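Local coordinates for uncharacterized protein (Pyrococcus horikoshii, PDB 2P8T), which is of unknown function, though its family has been tentatively linked to ATP binding and aminoacyl-tRNA ligase activity, and it carries a helix-turn-helix domain, at residues 31-36 with 46-51; 24-29 with 37-42. All coordinates share one frame; numbering follows the deposited sequence.

Contact 1: 31-36 with 46-51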
# COMPACT_ATOMS: atom_id res chain seq x y z
N LEU A 31 17.04 3.23 -4.10
CA LEU A 31 17.29 2.60 -2.80
C LEU A 31 18.23 1.40 -2.90
O LEU A 31 18.23 0.69 -3.90
CB LEU A 31 15.99 2.15 -2.13
CG LEU A 31 15.07 3.13 -1.37
CD1 LEU A 31 13.89 2.37 -0.78
CD2 LEU A 31 15.81 3.87 -0.28
N GLY A 32 19.01 1.18 -1.85
CA GLY A 32 19.89 0.02 -1.76
C GLY A 32 19.16 -1.21 -1.27
O GLY A 32 18.10 -1.10 -0.65
N ARG A 33 19.73 -2.38 -1.55
CA ARG A 33 19.11 -3.67 -1.19
C ARG A 33 18.87 -3.89 0.31
O ARG A 33 17.89 -4.53 0.69
CB ARG A 33 19.89 -4.84 -1.80
CG ARG A 33 21.39 -4.60 -1.99
CD ARG A 33 22.10 -5.85 -2.50
NE ARG A 33 21.95 -6.96 -1.56
CZ ARG A 33 22.75 -7.18 -0.52
NH1 ARG A 33 23.77 -6.37 -0.27
NH2 ARG A 33 22.52 -8.22 0.28
N LYS A 34 19.76 -3.36 1.15
CA LYS A 34 19.61 -3.51 2.60
C LYS A 34 18.52 -2.60 3.17
O LYS A 34 17.81 -2.99 4.10
CB LYS A 34 20.95 -3.31 3.32
CG LYS A 34 21.01 -3.90 4.72
CD LYS A 34 22.41 -3.84 5.32
CE LYS A 34 22.38 -4.03 6.84
NZ LYS A 34 21.72 -2.89 7.54
N GLN A 35 18.38 -1.39 2.61
CA GLN A 35 17.27 -0.49 2.94
C GLN A 35 15.91 -1.11 2.58
O GLN A 35 14.96 -1.03 3.35
CB GLN A 35 17.41 0.85 2.21
CG GLN A 35 18.58 1.71 2.66
CD GLN A 35 18.87 2.83 1.69
OE1 GLN A 35 19.30 2.60 0.56
NE2 GLN A 35 18.66 4.07 2.13
N ILE A 36 15.84 -1.72 1.40
CA ILE A 36 14.64 -2.43 0.98
C ILE A 36 14.31 -3.56 1.98
O ILE A 36 13.17 -3.68 2.43
CB ILE A 36 14.78 -2.98 -0.47
CG1 ILE A 36 15.05 -1.85 -1.48
CG2 ILE A 36 13.57 -3.80 -0.88
CD1 ILE A 36 13.84 -1.00 -1.86
N SER A 46 15.09 -13.69 -0.15
CA SER A 46 13.84 -13.20 -0.74
C SER A 46 13.97 -11.84 -1.44
O SER A 46 13.49 -11.67 -2.56
CB SER A 46 12.75 -13.13 0.34
OG SER A 46 12.31 -14.44 0.67
N VAL A 47 14.62 -10.88 -0.78
CA VAL A 47 14.86 -9.57 -1.39
C VAL A 47 15.78 -9.69 -2.61
O VAL A 47 15.53 -9.07 -3.64
CB VAL A 47 15.44 -8.54 -0.38
CG1 VAL A 47 15.87 -7.25 -1.10
CG2 VAL A 47 14.42 -8.22 0.68
N ARG A 48 16.84 -10.49 -2.50
CA ARG A 48 17.78 -10.68 -3.60
C ARG A 48 17.06 -11.21 -4.83
O ARG A 48 17.27 -10.70 -5.94
CB ARG A 48 18.90 -11.65 -3.21
CG ARG A 48 20.10 -10.99 -2.57
CD ARG A 48 21.30 -11.05 -3.53
NE ARG A 48 22.49 -10.34 -3.05
CZ ARG A 48 23.17 -10.64 -1.94
NH1 ARG A 48 22.79 -11.63 -1.15
NH2 ARG A 48 24.24 -9.91 -1.62
N THR A 49 16.22 -12.21 -4.61
CA THR A 49 15.52 -12.87 -5.70
C THR A 49 14.50 -11.94 -6.34
O THR A 49 14.39 -11.87 -7.56
CB THR A 49 14.84 -14.17 -5.21
OG1 THR A 49 15.85 -15.07 -4.74
CG2 THR A 49 14.08 -14.81 -6.33
N LEU A 50 13.75 -11.24 -5.49
CA LEU A 50 12.80 -10.24 -5.95
C LEU A 50 13.48 -9.18 -6.81
O LEU A 50 13.00 -8.92 -7.92
CB LEU A 50 12.06 -9.61 -4.75
CG LEU A 50 11.17 -8.40 -5.04
CD1 LEU A 50 10.17 -8.69 -6.13
CD2 LEU A 50 10.48 -8.00 -3.73
N LEU A 51 14.59 -8.61 -6.35
CA LEU A 51 15.31 -7.56 -7.10
C LEU A 51 15.92 -8.10 -8.40
O LEU A 51 15.92 -7.42 -9.43
CB LEU A 51 16.37 -6.87 -6.24
CG LEU A 51 15.87 -6.07 -5.03
CD1 LEU A 51 17.02 -5.44 -4.31
CD2 LEU A 51 14.86 -4.99 -5.43
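Within the helix-turn-helix of the N-terminal domain, Arg33, at the start of helix 33-40, meets Arg48, Val47 and Leu51 of helix 44-56, the helix that corresponds in order to the recognition helix of such motifs. The example shows how one helix pair can combine an apolar seam with a charged outer side. On that outer side the two guanidinium groups stack flat on each other, their planes only 5° apart and their centres separated by 3.8 Å. The overlap is offset: Arg33 NH2 lies over the face of Arg48 near its rim, 3.1 Å from Arg48 NH2, and the relation is mutual. A bend at the third torsion of Arg33 (chi3 -60°) folds its end across to this position. Both ends are donors, so no bond joins them; the anion is Glu44, whose OE2 makes a salt bridge with Arg33 NH2 and a long, weak ion pair with Arg48 NH1. Beneath the stack the contact becomes apolar. Leu51 CD1 rests against Arg33 CB at 3.9 Å, while Val47 CG1, set anti to its own backbone N (chi1 172°), packs on Arg33 O at 3.8 Å. The same methyl faces Ile36 CG2 across 4.2 Å, a looser touch between buried side chains. With an alanine at Arg33, Glu44 would probably lose its salt-bridge mate, and the Arg48 guanidinium, without the flat group it stacks on, would probably be held less firmly. The chemistry implies that the carboxylate of Glu44 probably helps the two positively charged groups to lie this close, while apolar packing joins the helices beneath them.

Contact 2: 24-29 with 37-42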
# COMPACT_ATOMS: atom_id res chain seq x y z
N ILE A 24 7.84 -1.34 -5.60
CA ILE A 24 7.54 -0.31 -6.59
C ILE A 24 7.07 0.98 -5.92
O ILE A 24 7.49 2.07 -6.34
CB ILE A 24 6.51 -0.82 -7.63
CG1 ILE A 24 7.04 -2.10 -8.31
CG2 ILE A 24 6.19 0.27 -8.68
CD1 ILE A 24 6.15 -2.63 -9.41
N PHE A 25 6.23 0.88 -4.90
CA PHE A 25 5.93 2.05 -4.06
C PHE A 25 7.20 2.66 -3.44
O PHE A 25 7.37 3.89 -3.43
CB PHE A 25 4.90 1.74 -2.98
CG PHE A 25 3.49 1.71 -3.48
CD1 PHE A 25 2.92 2.85 -4.07
CD2 PHE A 25 2.72 0.57 -3.37
CE1 PHE A 25 1.61 2.84 -4.53
CE2 PHE A 25 1.41 0.54 -3.82
CZ PHE A 25 0.85 1.68 -4.41
N LEU A 26 8.08 1.81 -2.91
CA LEU A 26 9.27 2.30 -2.20
C LEU A 26 10.27 3.00 -3.11
O LEU A 26 10.88 4.00 -2.71
CB LEU A 26 9.97 1.16 -1.44
CG LEU A 26 9.30 0.66 -0.16
CD1 LEU A 26 9.98 -0.61 0.35
CD2 LEU A 26 9.26 1.74 0.92
N LEU A 27 10.41 2.49 -4.33
CA LEU A 27 11.41 2.99 -5.28
C LEU A 27 11.04 4.30 -5.99
O LEU A 27 11.48 4.57 -7.11
CB LEU A 27 11.79 1.88 -6.28
CG LEU A 27 12.64 0.72 -5.74
CD1 LEU A 27 12.94 -0.31 -6.82
CD2 LEU A 27 13.95 1.19 -5.11
N LYS A 28 10.24 5.14 -5.33
CA LYS A 28 10.03 6.52 -5.78
C LYS A 28 11.36 7.25 -5.75
O LYS A 28 11.59 8.21 -6.51
CB LYS A 28 9.00 7.24 -4.91
CG LYS A 28 9.37 7.36 -3.44
CD LYS A 28 8.15 7.66 -2.57
CE LYS A 28 7.55 9.04 -2.84
NZ LYS A 28 8.38 10.13 -2.23
N GLU A 29 12.23 6.79 -4.85
CA GLU A 29 13.63 7.22 -4.77
C GLU A 29 14.55 5.99 -4.94
O GLU A 29 14.19 4.88 -4.51
CB GLU A 29 13.90 7.91 -3.43
CG GLU A 29 14.01 6.98 -2.21
CD GLU A 29 14.09 7.72 -0.88
OE1 GLU A 29 14.30 8.96 -0.90
OE2 GLU A 29 13.95 7.06 0.18
N SER A 37 15.32 -4.35 2.33
CA SER A 37 15.18 -5.46 3.29
C SER A 37 14.58 -5.03 4.62
O SER A 37 13.73 -5.73 5.18
CB SER A 37 16.53 -6.13 3.54
OG SER A 37 16.96 -6.88 2.42
N GLU A 38 15.04 -3.88 5.13
CA GLU A 38 14.59 -3.36 6.42
C GLU A 38 13.13 -2.87 6.36
O GLU A 38 12.34 -3.14 7.27
CB GLU A 38 15.52 -2.25 6.94
CG GLU A 38 15.41 -0.92 6.19
CD GLU A 38 16.04 0.27 6.91
OE1 GLU A 38 17.13 0.12 7.51
OE2 GLU A 38 15.45 1.38 6.85
N ARG A 39 12.80 -2.18 5.28
CA ARG A 39 11.48 -1.56 5.12
C ARG A 39 10.38 -2.54 4.73
O ARG A 39 9.20 -2.30 5.01
CB ARG A 39 11.56 -0.39 4.12
CG ARG A 39 12.46 0.75 4.60
CD ARG A 39 12.11 2.08 3.97
NE ARG A 39 10.67 2.38 4.03
CZ ARG A 39 10.16 3.59 4.20
NH1 ARG A 39 10.95 4.65 4.36
NH2 ARG A 39 8.84 3.75 4.24
N LEU A 40 10.76 -3.65 4.10
CA LEU A 40 9.81 -4.70 3.74
C LEU A 40 9.70 -5.76 4.83
O LEU A 40 8.69 -6.46 4.92
CB LEU A 40 10.23 -5.40 2.45
CG LEU A 40 10.36 -4.72 1.09
CD1 LEU A 40 10.94 -5.74 0.11
CD2 LEU A 40 9.03 -4.21 0.58
N GLU A 41 10.75 -5.88 5.64
CA GLU A 41 10.88 -6.95 6.63
C GLU A 41 10.90 -8.30 5.90
O GLU A 41 10.16 -9.22 6.26
CB GLU A 41 9.75 -6.88 7.67
CG GLU A 41 10.19 -6.88 9.12
CD GLU A 41 9.17 -6.20 10.04
OE1 GLU A 41 8.09 -6.77 10.30
OE2 GLU A 41 9.46 -5.08 10.51
N LEU A 42 11.74 -8.39 4.87
CA LEU A 42 11.90 -9.61 4.08
C LEU A 42 13.32 -10.15 4.19
O LEU A 42 14.28 -9.39 4.33
CB LEU A 42 11.58 -9.35 2.61
CG LEU A 42 10.22 -9.77 2.04
CD1 LEU A 42 9.11 -8.93 2.66
CD2 LEU A 42 10.23 -9.65 0.51
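Leu26, the last residue of helix 17-26, is the pivot here, and it spreads its two methyls between Arg39 and Leu40 of helix 33-40. It illustrates how a single branched side chain can serve a solvent-facing neighbour and a buried one at once. The CD1 branch, extended anti to CA (chi2 171°), reaches forward to Leu40 CD2 at 3.7 Å, with the two side chains crossing at a slant. The same methyl also comes to within 4.1 Å of Arg39 CB, so that it fits between the stem of Arg39 and the end of Leu40. The CD2 branch takes the other partner: it lies 3.5 Å from Arg39 NE. It stands a little farther from CZ of the same arginine, at 3.9 Å, so the contact runs along the outer part of the chain as well as its stem. Arg39 can follow the leucine in this way because its chain bends at the third torsion (chi3 49°), which brings NE and the guanidinium back to the CD2 methyl, which meets the group obliquely. Arg39 thus crosses Leu26 at an angle on the exposed side of the contact, and packing alone joins the two segments. Glu29 OE2 lies 5.7 Å from Arg39 NH1, too far for a salt bridge, although the opposite charges may still attract weakly. Deeper in the domain, Leu40 continues onto Ala22 and Val23 of helix 17-26. On the far end of the segment 24-29, Ile24 packs against Ile76 and Leu80 of helix 71-81, whose Arg77 also hydrogen-bonds the carbonyl oxygens of Ile24 and Phe25.

Both contacts draw on helix 33-40, contact 1 joining it to helix 44-56 and contact 2 to the end of helix 17-26, so the first three helices of the chain are tied through their middle member. Both are mainly buried, with arginines on the outer side: Arg33 and Arg48 are partly exposed, Arg39 exposed. The arginines behave differently: in contact 1 they pair face to face beside a carboxylate, whereas in contact 2 a single one packs obliquely against a leucine. The segments alternate along the chain and the two contacts touch. Val47 CG2 of contact 1 packs 3.4 Å from Ser37 OG of contact 2, and Ile36 CD1 meets Leu27 CD2 at 3.9 Å.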